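Succinate dehydrogenase subunit A (PDB 6LUM) probably serves as the FAD-carrying subunit of succinate dehydrogenase, oxidising succinate to fumarate and passing the electrons on to the iron-sulfur subunit. Local coordinates at residues I2-D8 and I191-K197; Y76-D81 and V572-E578; H240-P244 and R287-A291; M294-V298 and P348-T352. One frame throughout, in Å; residues are numbered along the deposited sequence.

Overall arrangement
Contacts 3 and 4 form one neighbourhood: their centres lie about 10 Å apart, both use helix 287-299, and strand 240-243 pairs with strand 352-356, which follows the loop of contact 4. Contact 2 is about 22 Å from contact 3, centre to centre, while contact 1 lies about 42 Å from contact 3, across the centre of the chain. In sequence, contacts 1 and 2 interlock, because 76-81 falls between 2-8 and 191-197 and 572-578 comes after both; contacts 3 and 4 follow in series, within the long span that contact 2 closes. Contact 1 pairs the first strand with strand 191-195, and contact 2 joins the FAD-binding region to the C-terminal one.

Contact 1: residues I2-D8 and I191-K197; sequences IQEHRYD and IHVFHAK
In His5 the ring swings opposite the carbonyl carbon and beside the backbone N (chi1 -46°), and Phe194 across from it makes the same choice (chi1 -63°). Pairing in register puts both residues on one face of the sheet, and the similar torsions then lay their rings side by side in an offset stack, with planes 9° apart and centroids separated by 4.4 Å. The edge of the same imidazole serves a second partner: His5 NE2 and His192 ND1 share a hydrogen bond of 2.9 Å, rim to rim. Histidine suits both places, being flat enough to stack and polar at its edge. Gln3 adds a further layer, its amide lying nearly parallel to the His192 ring and its CG over the ring face, while its NE2 bonds to Asp190. Strands 3-6 and 191-195 are parallel neighbours at one side of a mixed sheet in the FAD-binding domain. Their backbones alternate bonds in the usual parallel way, for instance His5 N to Val193 O at 2.9 Å and His195 N to His5 O at 2.9 Å. On the other face Glu4 runs alongside Val193, and its OE1 approaches the edge of the His195 ring at CD2, 3.7 Å away. Where the chains continue toward strands 9-12 and 198-201, Lys197 NZ makes a weak salt bridge to Asp8 OD1 (3.4 Å) and also bonds to Ala419 O.

Contact 2: residues Y76-D81 and V572-E578; sequences YLADQD and VVQTRYE
Gln80 reaches from the first turn of helix 80-100 across to Thr575 and Tyr577. Its CB lies 3.3 Å from Thr575 OG1 and also touches the methyl of that threonine, the two side chains passing with their ends pointing opposite ways. One step on, CG sits at the edge of the Tyr577 ring, 3.7 Å from CD1. A bend at chi2 (86°) then turns the chain, and CD comes within 3.9 Å of Val573 O, which leaves the amide among backbone groups of 573-577, its plane nearly parallel to the Tyr577 ring. A long side chain with a polar end suits such a place, since its methylenes pack while its head lies among peptide groups. The contact joins the start of a helix in the FAD-binding domain to the irregular chain after strand 565-571, in the C-terminal region of the flavoprotein. Asp79 occupies the N-cap position but makes no capping bond with its side chain, turning one carboxylate oxygen, OD1, to the chain at 572-573: Val573 N donates to Asp79 OD1 at 3.3 Å, arriving from above the carboxylate plane. Val572 turns CG2 to the opposite side from its backbone N, against Ala78 O and the same OD1. Farther along, the Glu578 carbonyl carbon lies over one face of the Tyr76 ring, while Tyr577 OH bonds to Glu64 on helix 63-73.

Contact 3: residues H240-P244 and R287-A291; sequences HQFHP and RDIVA
The Gln241 amide is engaged at both ends: OE1 takes a hydrogen bond from Arg395 NH1, while NE2 lies 3.4 Å from Arg287 CB, against the aliphatic stem of that arginine. Arg287 and Ala291 stand one turn apart at the start of helix 287-299, and this spacing puts both on the side that meets strand 240-243. Ala291 presents its methyl to the strand, CB lying 3.5 Å from Phe242 O; so small a side chain lets the backbones draw close. Pro244 fills the next place, its CB packing on Val290 CG1 at 3.7 Å and its CD on Arg287 CB at 4.0 Å, so that the ring sits across one turn of the helix. The arrangement is a helix laid over one end of a short two-stranded antiparallel sheet, in which 240-243 pairs with 352-356; the axes of the short segments 240-243 and 287-291 differ in direction by 61°. Arg287 bends at chi2 (-47°) and runs its stem past the strand. Farther out, the His243 and Arg287 side chains run alongside each other, and His243 CE1 lies over one face of the guanidinium, the two planes inclined at 57°. The His243 side chain is itself about 7 Å from the bound FAD.

Contact 4: residues M294-V298 and P348-T352; sequences MVLEV and PVYPT
Met294 and Pro351 run antiparallel, side against side, where one side of helix 287-299 packs on the loop that leads into strand 352-356, all within the FAD-binding domain. The methionine runs out almost straight to SD and then bends at chi3 (37°), which turns CE toward the loop. There the methyl lies 3.6 Å from Pro351 CD and 3.7 Å from Tyr350 CA, with Val349 CG2 also within touch. A flexible thioether suits this uneven surface of backbone, ring and branched side chain. One residue along the helix, Val295 crosses the proline obliquely, CG2 meeting Pro351 CG at 3.8 Å, so the rigid ring is covered by two neighbouring helix residues. A turn later Val298 stands at about a right angle to Tyr350. It approaches the aromatic ring at its edge and in its plane, with Val298 CG1 3.5 Å from both Tyr350 CE1 and Tyr350 OH.

Contact 1: residues I2-D8 and I191-K197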
loop_
_atom_site.group_PDB
_atom_site.type_symbol
_atom_site.label_atom_id
_atom_site.label_comp_id
_atom_site.label_asym_id
_atom_site.label_seq_id
_atom_site.Cartn_x
_atom_site.Cartn_y
_atom_site.Cartn_z
ATOM N N ILE D 2 -22.185 -25.932 20.502
ATOM C CA ILE D 2 -21.323 -26.637 19.566
ATOM C C ILE D 2 -21.183 -25.855 18.280
ATOM O O ILE D 2 -22.155 -25.659 17.559
ATOM C CB ILE D 2 -21.846 -28.032 19.272
ATOM C CG1 ILE D 2 -21.935 -28.832 20.563
ATOM C CG2 ILE D 2 -20.949 -28.724 18.278
ATOM C CD1 ILE D 2 -22.207 -30.280 20.346
ATOM N N GLN D 3 -19.970 -25.413 17.988
ATOM C CA GLN D 3 -19.751 -24.612 16.800
ATOM C C GLN D 3 -19.043 -25.426 15.730
ATOM O O GLN D 3 -18.460 -26.471 15.998
ATOM C CB GLN D 3 -18.969 -23.365 17.159
ATOM C CG GLN D 3 -19.474 -22.766 18.436
ATOM C CD GLN D 3 -19.343 -21.274 18.463
ATOM O OE1 GLN D 3 -19.039 -20.646 17.451
ATOM N NE2 GLN D 3 -19.584 -20.686 19.625
ATOM N N GLU D 4 -19.111 -24.939 14.497
ATOM C CA GLU D 4 -18.627 -25.684 13.345
ATOM C C GLU D 4 -17.711 -24.788 12.533
ATOM O O GLU D 4 -18.071 -23.647 12.231
ATOM C CB GLU D 4 -19.793 -26.148 12.472
ATOM C CG GLU D 4 -20.765 -27.126 13.112
ATOM C CD GLU D 4 -20.247 -28.542 13.179
ATOM O OE1 GLU D 4 -19.442 -28.922 12.300
ATOM O OE2 GLU D 4 -20.675 -29.286 14.089
ATOM N N HIS D 5 -16.533 -25.296 12.186
ATOM C CA HIS D 5 -15.605 -24.589 11.327
ATOM C C HIS D 5 -15.191 -25.509 10.193
ATOM O O HIS D 5 -15.209 -26.730 10.327
ATOM C CB HIS D 5 -14.358 -24.112 12.078
ATOM C CG HIS D 5 -14.636 -23.442 13.389
ATOM N ND1 HIS D 5 -14.416 -22.100 13.594
ATOM C CD2 HIS D 5 -15.069 -23.936 14.571
ATOM C CE1 HIS D 5 -14.721 -21.792 14.841
ATOM N NE2 HIS D 5 -15.120 -22.888 15.455
ATOM N N ARG D 6 -14.798 -24.909 9.075
ATOM C CA ARG D 6 -14.386 -25.655 7.890
ATOM C C ARG D 6 -13.050 -25.102 7.429
ATOM O O ARG D 6 -12.987 -23.967 6.951
ATOM C CB ARG D 6 -15.421 -25.544 6.774
ATOM C CG ARG D 6 -16.674 -26.363 6.977
ATOM C CD ARG D 6 -16.664 -27.588 6.098
ATOM N NE ARG D 6 -17.953 -28.267 6.093
ATOM C CZ ARG D 6 -18.640 -28.550 4.993
ATOM N NH1 ARG D 6 -18.157 -28.216 3.805
ATOM N NH2 ARG D 6 -19.807 -29.169 5.077
ATOM N N TYR D 7 -11.996 -25.898 7.551
ATOM C CA TYR D 7 -10.656 -25.485 7.169
ATOM C C TYR D 7 -10.022 -26.569 6.319
ATOM O O TYR D 7 -10.371 -27.740 6.428
ATOM C CB TYR D 7 -9.777 -25.215 8.393
ATOM C CG TYR D 7 -10.107 -23.932 9.088
ATOM C CD1 TYR D 7 -9.511 -22.753 8.709
ATOM C CD2 TYR D 7 -11.025 -23.898 10.112
ATOM C CE1 TYR D 7 -9.817 -21.584 9.327
ATOM C CE2 TYR D 7 -11.335 -22.734 10.735
ATOM C CZ TYR D 7 -10.730 -21.580 10.337
ATOM O OH TYR D 7 -11.038 -20.405 10.966
ATOM N N ASP D 8 -9.076 -26.176 5.474
ATOM C CA ASP D 8 -8.357 -27.171 4.693
ATOM C C ASP D 8 -7.414 -27.968 5.577
ATOM O O ASP D 8 -7.509 -29.195 5.656
ATOM C CB ASP D 8 -7.590 -26.503 3.557
ATOM C CG ASP D 8 -8.504 -25.893 2.521
ATOM O OD1 ASP D 8 -9.664 -26.339 2.418
ATOM O OD2 ASP D 8 -8.061 -24.985 1.791
ATOM N N ILE D 191 -17.794 -26.428 22.836
ATOM C CA ILE D 191 -17.169 -27.445 22.007
ATOM C C ILE D 191 -17.171 -26.954 20.573
ATOM O O ILE D 191 -18.172 -26.420 20.092
ATOM C CB ILE D 191 -17.908 -28.786 22.130
ATOM C CG1 ILE D 191 -18.270 -29.062 23.581
ATOM C CG2 ILE D 191 -17.067 -29.901 21.590
ATOM C CD1 ILE D 191 -17.098 -29.347 24.446
ATOM N N HIS D 192 -16.050 -27.116 19.890
ATOM C CA HIS D 192 -15.932 -26.736 18.495
ATOM C C HIS D 192 -15.560 -27.957 17.682
ATOM O O HIS D 192 -14.842 -28.834 18.157
ATOM C CB HIS D 192 -14.876 -25.669 18.279
ATOM C CG HIS D 192 -15.151 -24.389 18.992
ATOM N ND1 HIS D 192 -15.149 -23.172 18.355
ATOM C CD2 HIS D 192 -15.429 -24.135 20.288
ATOM C CE1 HIS D 192 -15.416 -22.221 19.227
ATOM N NE2 HIS D 192 -15.593 -22.779 20.408
ATOM N N VAL D 193 -16.045 -28.009 16.450
ATOM C CA VAL D 193 -15.701 -29.072 15.522
ATOM C C VAL D 193 -15.050 -28.425 14.319
ATOM O O VAL D 193 -15.692 -27.647 13.611
ATOM C CB VAL D 193 -16.927 -29.889 15.100
ATOM C CG1 VAL D 193 -16.483 -31.170 14.460
ATOM C CG2 VAL D 193 -17.806 -30.168 16.288
ATOM N N PHE D 194 -13.781 -28.728 14.097
ATOM C CA PHE D 194 -13.048 -28.237 12.941
ATOM C C PHE D 194 -13.024 -29.354 11.921
ATOM O O PHE D 194 -12.319 -30.343 12.111
ATOM C CB PHE D 194 -11.626 -27.834 13.314
ATOM C CG PHE D 194 -11.546 -26.703 14.281
ATOM C CD1 PHE D 194 -11.742 -26.908 15.624
ATOM C CD2 PHE D 194 -11.260 -25.439 13.844
ATOM C CE1 PHE D 194 -11.672 -25.873 16.497
ATOM C CE2 PHE D 194 -11.188 -24.414 14.717
ATOM C CZ PHE D 194 -11.395 -24.629 16.043
ATOM N N HIS D 195 -13.797 -29.220 10.853
ATOM C CA HIS D 195 -13.782 -30.215 9.798
ATOM C C HIS D 195 -12.714 -29.839 8.788
ATOM O O HIS D 195 -12.703 -28.719 8.277
ATOM C CB HIS D 195 -15.154 -30.341 9.143
ATOM C CG HIS D 195 -16.035 -31.339 9.822
ATOM N ND1 HIS D 195 -15.846 -32.698 9.703
ATOM C CD2 HIS D 195 -17.083 -31.179 10.665
ATOM C CE1 HIS D 195 -16.745 -33.334 10.432
ATOM N NE2 HIS D 195 -17.511 -32.435 11.023
ATOM N N ALA D 196 -11.803 -30.766 8.527
ATOM C CA ALA D 196 -10.632 -30.462 7.735
ATOM C C ALA D 196 -10.404 -31.553 6.710
ATOM O O ALA D 196 -11.047 -32.601 6.730
ATOM C CB ALA D 196 -9.400 -30.306 8.617
ATOM N N LYS D 197 -9.478 -31.292 5.797
ATOM C CA LYS D 197 -9.018 -32.339 4.903
ATOM C C LYS D 197 -7.790 -33.040 5.456
ATOM O O LYS D 197 -7.744 -34.271 5.477
ATOM C CB LYS D 197 -8.716 -31.770 3.519
ATOM C CG LYS D 197 -9.902 -31.133 2.847
ATOM C CD LYS D 197 -9.480 -30.444 1.585
ATOM C CE LYS D 197 -10.464 -29.379 1.197
ATOM N NZ LYS D 197 -10.041 -28.653 -0.019
#

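Contact 2: residues Y76-D81 and V572-E578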
loop_
_atom_site.group_PDB
_atom_site.type_symbol
_atom_site.label_atom_id
_atom_site.label_comp_id
_atom_site.label_asym_id
_atom_site.label_seq_id
_atom_site.Cartn_x
_atom_site.Cartn_y
_atom_site.Cartn_z
ATOM N N TYR D 76 21.447 -48.180 17.718
ATOM C CA TYR D 76 21.075 -49.081 16.629
ATOM C C TYR D 76 19.606 -49.484 16.719
ATOM O O TYR D 76 19.246 -50.659 16.663
ATOM C CB TYR D 76 21.994 -50.303 16.602
ATOM C CG TYR D 76 23.428 -49.920 16.363
ATOM C CD1 TYR D 76 23.802 -49.272 15.198
ATOM C CD2 TYR D 76 24.403 -50.176 17.310
ATOM C CE1 TYR D 76 25.101 -48.903 14.978
ATOM C CE2 TYR D 76 25.705 -49.811 17.097
ATOM C CZ TYR D 76 26.048 -49.176 15.930
ATOM O OH TYR D 76 27.352 -48.811 15.711
ATOM N N LEU D 77 18.760 -48.468 16.864
ATOM C CA LEU D 77 17.324 -48.642 16.710
ATOM C C LEU D 77 16.721 -47.524 15.874
ATOM O O LEU D 77 15.503 -47.504 15.684
ATOM C CB LEU D 77 16.629 -48.705 18.062
ATOM C CG LEU D 77 15.344 -49.522 18.094
ATOM C CD1 LEU D 77 15.674 -50.983 17.984
ATOM C CD2 LEU D 77 14.576 -49.243 19.352
ATOM N N ALA D 78 17.529 -46.593 15.381
ATOM C CA ALA D 78 17.052 -45.566 14.476
ATOM C C ALA D 78 16.849 -46.151 13.085
ATOM O O ALA D 78 17.294 -47.256 12.779
ATOM C CB ALA D 78 18.038 -44.402 14.427
ATOM N N ASP D 79 16.162 -45.401 12.235
ATOM C CA ASP D 79 15.977 -45.783 10.843
ATOM C C ASP D 79 16.938 -44.974 9.987
ATOM O O ASP D 79 16.889 -43.738 9.993
ATOM C CB ASP D 79 14.538 -45.562 10.391
ATOM C CG ASP D 79 13.571 -46.519 11.049
ATOM O OD1 ASP D 79 14.008 -47.612 11.457
ATOM O OD2 ASP D 79 12.372 -46.186 11.151
ATOM N N GLN D 80 17.807 -45.670 9.248
ATOM C CA GLN D 80 18.894 -44.978 8.568
ATOM C C GLN D 80 18.391 -44.063 7.462
ATOM O O GLN D 80 18.994 -43.014 7.214
ATOM C CB GLN D 80 19.897 -45.980 8.010
ATOM C CG GLN D 80 21.015 -46.360 8.967
ATOM C CD GLN D 80 20.637 -47.485 9.885
ATOM O OE1 GLN D 80 19.585 -48.085 9.734
ATOM N NE2 GLN D 80 21.505 -47.795 10.832
ATOM N N ASP D 81 17.291 -44.420 6.797
ATOM C CA ASP D 81 16.712 -43.527 5.797
ATOM C C ASP D 81 16.295 -42.207 6.427
ATOM O O ASP D 81 16.586 -41.124 5.899
ATOM C CB ASP D 81 15.515 -44.191 5.120
ATOM C CG ASP D 81 14.567 -44.851 6.107
ATOM O OD1 ASP D 81 14.739 -44.661 7.328
ATOM O OD2 ASP D 81 13.642 -45.563 5.660
ATOM N N VAL D 572 13.079 -52.598 11.834
ATOM C CA VAL D 572 13.893 -51.394 11.740
ATOM C C VAL D 572 14.665 -51.415 10.428
ATOM O O VAL D 572 15.243 -52.442 10.051
ATOM C CB VAL D 572 14.836 -51.264 12.947
ATOM C CG1 VAL D 572 15.670 -52.508 13.108
ATOM C CG2 VAL D 572 15.737 -50.067 12.772
ATOM N N VAL D 573 14.658 -50.283 9.723
ATOM C CA VAL D 573 15.325 -50.186 8.433
ATOM C C VAL D 573 16.829 -50.070 8.640
ATOM O O VAL D 573 17.298 -49.481 9.618
ATOM C CB VAL D 573 14.775 -48.981 7.653
ATOM C CG1 VAL D 573 15.158 -49.067 6.195
ATOM C CG2 VAL D 573 13.280 -48.904 7.810
ATOM N N GLN D 574 17.598 -50.645 7.714
ATOM C CA GLN D 574 19.054 -50.606 7.778
ATOM C C GLN D 574 19.615 -50.376 6.385
ATOM O O GLN D 574 19.179 -51.021 5.429
ATOM C CB GLN D 574 19.623 -51.905 8.355
ATOM C CG GLN D 574 19.018 -52.313 9.677
ATOM C CD GLN D 574 20.055 -52.754 10.680
ATOM O OE1 GLN D 574 21.205 -53.016 10.328
ATOM N NE2 GLN D 574 19.658 -52.832 11.943
ATOM N N THR D 575 20.574 -49.456 6.269
ATOM C CA THR D 575 21.229 -49.197 4.989
ATOM C C THR D 575 22.712 -49.542 5.012
ATOM O O THR D 575 23.154 -50.377 4.217
ATOM C CB THR D 575 21.040 -47.733 4.582
ATOM O OG1 THR D 575 21.785 -46.892 5.467
ATOM C CG2 THR D 575 19.577 -47.353 4.639
ATOM N N ARG D 576 23.495 -48.935 5.891
ATOM C CA ARG D 576 24.937 -49.151 5.872
ATOM C C ARG D 576 25.508 -49.542 7.220
ATOM O O ARG D 576 26.416 -50.371 7.277
ATOM C CB ARG D 576 25.662 -47.889 5.387
ATOM C CG ARG D 576 25.117 -47.291 4.118
ATOM C CD ARG D 576 25.764 -45.954 3.839
ATOM N NE ARG D 576 25.065 -45.232 2.784
ATOM C CZ ARG D 576 24.009 -44.454 2.990
ATOM N NH1 ARG D 576 23.528 -44.295 4.213
ATOM N NH2 ARG D 576 23.432 -43.836 1.970
ATOM N N TYR D 577 25.005 -48.966 8.303
ATOM C CA TYR D 577 25.638 -49.083 9.605
ATOM C C TYR D 577 25.153 -50.341 10.306
ATOM O O TYR D 577 23.952 -50.617 10.340
ATOM C CB TYR D 577 25.348 -47.840 10.442
ATOM C CG TYR D 577 25.661 -46.563 9.701
ATOM C CD1 TYR D 577 24.715 -45.960 8.889
ATOM C CD2 TYR D 577 26.908 -45.976 9.796
ATOM C CE1 TYR D 577 24.998 -44.807 8.204
ATOM C CE2 TYR D 577 27.200 -44.821 9.115
ATOM C CZ TYR D 577 26.242 -44.241 8.319
ATOM O OH TYR D 577 26.531 -43.086 7.634
ATOM N N GLU D 578 26.090 -51.102 10.853
ATOM C CA GLU D 578 25.751 -52.373 11.457
ATOM C C GLU D 578 26.152 -52.383 12.926
ATOM O O GLU D 578 27.107 -51.707 13.317
ATOM C CB GLU D 578 26.440 -53.524 10.715
ATOM C CG GLU D 578 25.935 -53.693 9.295
ATOM C CD GLU D 578 24.476 -54.116 9.238
ATOM O OE1 GLU D 578 24.033 -54.867 10.133
ATOM O OE2 GLU D 578 23.766 -53.690 8.303
#

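Contact 3: residues H240-P244 and R287-A291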
loop_
_atom_site.group_PDB
_atom_site.type_symbol
_atom_site.label_atom_id
_atom_site.label_comp_id
_atom_site.label_asym_id
_atom_site.label_seq_id
_atom_site.Cartn_x
_atom_site.Cartn_y
_atom_site.Cartn_z
ATOM N N HIS D 240 12.293 -43.758 27.402
ATOM C CA HIS D 240 12.358 -42.420 27.960
ATOM C C HIS D 240 13.808 -42.078 28.247
ATOM O O HIS D 240 14.556 -42.905 28.768
ATOM C CB HIS D 240 11.538 -42.312 29.242
ATOM C CG HIS D 240 10.064 -42.299 29.009
ATOM N ND1 HIS D 240 9.370 -41.148 28.714
ATOM C CD2 HIS D 240 9.155 -43.298 29.009
ATOM C CE1 HIS D 240 8.095 -41.439 28.544
ATOM N NE2 HIS D 240 7.938 -42.738 28.716
ATOM N N GLN D 241 14.204 -40.867 27.892
ATOM C CA GLN D 241 15.547 -40.399 28.174
ATOM C C GLN D 241 15.552 -39.711 29.523
ATOM O O GLN D 241 14.702 -38.863 29.790
ATOM C CB GLN D 241 16.032 -39.440 27.095
ATOM C CG GLN D 241 17.522 -39.282 27.076
ATOM C CD GLN D 241 17.938 -37.915 26.645
ATOM O OE1 GLN D 241 17.117 -37.112 26.224
ATOM N NE2 GLN D 241 19.222 -37.631 26.753
ATOM N N PHE D 242 16.490 -40.085 30.373
ATOM C CA PHE D 242 16.624 -39.510 31.701
ATOM C C PHE D 242 17.895 -38.682 31.731
ATOM O O PHE D 242 18.997 -39.232 31.773
ATOM C CB PHE D 242 16.648 -40.600 32.760
ATOM C CG PHE D 242 15.339 -41.274 32.941
ATOM C CD1 PHE D 242 15.058 -42.448 32.289
ATOM C CD2 PHE D 242 14.378 -40.725 33.749
ATOM C CE1 PHE D 242 13.851 -43.060 32.449
ATOM C CE2 PHE D 242 13.175 -41.335 33.904
ATOM C CZ PHE D 242 12.913 -42.503 33.254
ATOM N N HIS D 243 17.741 -37.370 31.700
ATOM C CA HIS D 243 18.891 -36.491 31.738
ATOM C C HIS D 243 19.605 -36.646 33.077
ATOM O O HIS D 243 18.950 -36.784 34.113
ATOM C CB HIS D 243 18.445 -35.051 31.536
ATOM C CG HIS D 243 19.446 -34.196 30.831
ATOM N ND1 HIS D 243 20.445 -33.522 31.493
ATOM C CD2 HIS D 243 19.592 -33.895 29.521
ATOM C CE1 HIS D 243 21.165 -32.841 30.622
ATOM N NE2 HIS D 243 20.667 -33.050 29.418
ATOM N N PRO D 244 20.926 -36.668 33.091
ATOM C CA PRO D 244 21.645 -36.905 34.348
ATOM C C PRO D 244 21.558 -35.757 35.341
ATOM O O PRO D 244 21.219 -35.969 36.507
ATOM C CB PRO D 244 23.086 -37.136 33.882
ATOM C CG PRO D 244 23.172 -36.477 32.569
ATOM C CD PRO D 244 21.834 -36.575 31.939
ATOM N N ARG D 287 24.064 -39.712 27.656
ATOM C CA ARG D 287 23.266 -39.349 28.822
ATOM C C ARG D 287 22.743 -40.578 29.548
ATOM O O ARG D 287 22.699 -40.606 30.783
ATOM C CB ARG D 287 22.105 -38.451 28.402
ATOM C CG ARG D 287 22.517 -37.233 27.614
ATOM C CD ARG D 287 23.685 -36.536 28.270
ATOM N NE ARG D 287 23.723 -35.114 27.955
ATOM C CZ ARG D 287 24.707 -34.301 28.316
ATOM N NH1 ARG D 287 24.661 -33.017 27.991
ATOM N NH2 ARG D 287 25.740 -34.772 29.005
ATOM N N ASP D 288 22.330 -41.600 28.801
ATOM C CA ASP D 288 21.840 -42.817 29.433
ATOM C C ASP D 288 22.925 -43.471 30.277
ATOM O O ASP D 288 22.660 -43.935 31.390
ATOM C CB ASP D 288 21.320 -43.780 28.370
ATOM C CG ASP D 288 22.318 -44.011 27.262
ATOM O OD1 ASP D 288 23.386 -43.373 27.292
ATOM O OD2 ASP D 288 22.039 -44.823 26.358
ATOM N N ILE D 289 24.159 -43.498 29.772
ATOM C CA ILE D 289 25.253 -44.085 30.538
ATOM C C ILE D 289 25.533 -43.259 31.784
ATOM O O ILE D 289 25.717 -43.808 32.879
ATOM C CB ILE D 289 26.507 -44.230 29.661
ATOM C CG1 ILE D 289 26.158 -44.962 28.366
ATOM C CG2 ILE D 289 27.586 -44.981 30.410
ATOM C CD1 ILE D 289 27.353 -45.463 27.600
ATOM N N VAL D 290 25.565 -41.932 31.648
ATOM C CA VAL D 290 25.840 -41.098 32.815
ATOM C C VAL D 290 24.773 -41.308 33.882
ATOM O O VAL D 290 25.079 -41.402 35.078
ATOM C CB VAL D 290 25.954 -39.618 32.417
ATOM C CG1 VAL D 290 26.383 -38.797 33.610
ATOM C CG2 VAL D 290 26.938 -39.449 31.291
ATOM N N ALA D 291 23.508 -41.409 33.465
ATOM C CA ALA D 291 22.420 -41.548 34.425
ATOM C C ALA D 291 22.427 -42.920 35.080
ATOM O O ALA D 291 22.161 -43.037 36.280
ATOM C CB ALA D 291 21.083 -41.289 33.745
#

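Contact 4: residues M294-V298 and P348-T352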
loop_
_atom_site.group_PDB
_atom_site.type_symbol
_atom_site.label_atom_id
_atom_site.label_comp_id
_atom_site.label_asym_id
_atom_site.label_seq_id
_atom_site.Cartn_x
_atom_site.Cartn_y
_atom_site.Cartn_z
ATOM N N MET D 294 25.151 -42.654 37.732
ATOM C CA MET D 294 24.722 -41.904 38.909
ATOM C C MET D 294 23.761 -42.721 39.760
ATOM O O MET D 294 23.920 -42.811 40.983
ATOM C CB MET D 294 24.065 -40.592 38.487
ATOM C CG MET D 294 25.003 -39.605 37.848
ATOM S SD MET D 294 24.166 -38.130 37.266
ATOM C CE MET D 294 22.968 -37.961 38.563
ATOM N N VAL D 295 22.756 -43.328 39.124
ATOM C CA VAL D 295 21.770 -44.105 39.867
ATOM C C VAL D 295 22.426 -45.303 40.531
ATOM O O VAL D 295 22.128 -45.627 41.684
ATOM C CB VAL D 295 20.616 -44.538 38.949
ATOM C CG1 VAL D 295 19.707 -45.519 39.678
ATOM C CG2 VAL D 295 19.841 -43.327 38.503
ATOM N N LEU D 296 23.338 -45.971 39.827
ATOM C CA LEU D 296 24.013 -47.132 40.389
ATOM C C LEU D 296 24.775 -46.768 41.650
ATOM O O LEU D 296 24.752 -47.510 42.639
ATOM C CB LEU D 296 24.967 -47.724 39.357
ATOM C CG LEU D 296 24.438 -48.864 38.499
ATOM C CD1 LEU D 296 25.560 -49.439 37.654
ATOM C CD2 LEU D 296 23.817 -49.935 39.389
ATOM N N GLU D 297 25.494 -45.645 41.622
ATOM C CA GLU D 297 26.343 -45.328 42.763
ATOM C C GLU D 297 25.520 -44.798 43.922
ATOM O O GLU D 297 25.825 -45.081 45.085
ATOM C CB GLU D 297 27.447 -44.352 42.388
ATOM C CG GLU D 297 28.521 -44.382 43.426
ATOM C CD GLU D 297 29.792 -43.825 42.893
ATOM O OE1 GLU D 297 29.740 -43.264 41.790
ATOM O OE2 GLU D 297 30.845 -44.005 43.524
ATOM N N VAL D 298 24.469 -44.025 43.633
ATOM C CA VAL D 298 23.598 -43.594 44.717
ATOM C C VAL D 298 22.821 -44.773 45.283
ATOM O O VAL D 298 22.349 -44.715 46.423
ATOM C CB VAL D 298 22.631 -42.481 44.269
ATOM C CG1 VAL D 298 21.442 -43.061 43.542
ATOM C CG2 VAL D 298 22.170 -41.668 45.465
ATOM N N PRO D 348 23.766 -30.638 44.366
ATOM C CA PRO D 348 23.434 -32.038 44.095
ATOM C C PRO D 348 22.560 -32.198 42.861
ATOM O O PRO D 348 21.789 -31.315 42.489
ATOM C CB PRO D 348 22.680 -32.451 45.366
ATOM C CG PRO D 348 21.998 -31.197 45.796
ATOM C CD PRO D 348 22.861 -30.039 45.359
ATOM N N VAL D 349 22.692 -33.359 42.215
ATOM C CA VAL D 349 21.956 -33.651 40.994
ATOM C C VAL D 349 21.424 -35.076 41.043
ATOM O O VAL D 349 21.849 -35.898 41.853
ATOM C CB VAL D 349 22.812 -33.456 39.727
ATOM C CG1 VAL D 349 23.219 -32.013 39.579
ATOM C CG2 VAL D 349 24.019 -34.347 39.774
ATOM N N TYR D 350 20.478 -35.356 40.150
ATOM C CA TYR D 350 19.827 -36.653 40.032
ATOM C C TYR D 350 19.102 -36.684 38.697
ATOM O O TYR D 350 18.635 -35.641 38.237
ATOM C CB TYR D 350 18.844 -36.884 41.185
ATOM C CG TYR D 350 18.655 -38.335 41.530
ATOM C CD1 TYR D 350 19.733 -39.127 41.873
ATOM C CD2 TYR D 350 17.401 -38.914 41.499
ATOM C CE1 TYR D 350 19.568 -40.452 42.179
ATOM C CE2 TYR D 350 17.226 -40.240 41.804
ATOM C CZ TYR D 350 18.312 -41.005 42.145
ATOM O OH TYR D 350 18.143 -42.333 42.453
ATOM N N PRO D 351 18.997 -37.845 38.049
ATOM C CA PRO D 351 18.393 -37.887 36.712
ATOM C C PRO D 351 16.916 -37.527 36.721
ATOM O O PRO D 351 16.168 -37.901 37.624
ATOM C CB PRO D 351 18.604 -39.339 36.278
ATOM C CG PRO D 351 19.689 -39.836 37.124
ATOM C CD PRO D 351 19.548 -39.152 38.428
ATOM N N THR D 352 16.499 -36.809 35.683
ATOM C CA THR D 352 15.128 -36.363 35.512
ATOM C C THR D 352 14.623 -36.791 34.147
ATOM O O THR D 352 15.338 -36.657 33.156
ATOM C CB THR D 352 15.031 -34.853 35.623
ATOM O OG1 THR D 352 15.886 -34.251 34.651
ATOM C CG2 THR D 352 15.468 -34.413 36.967
#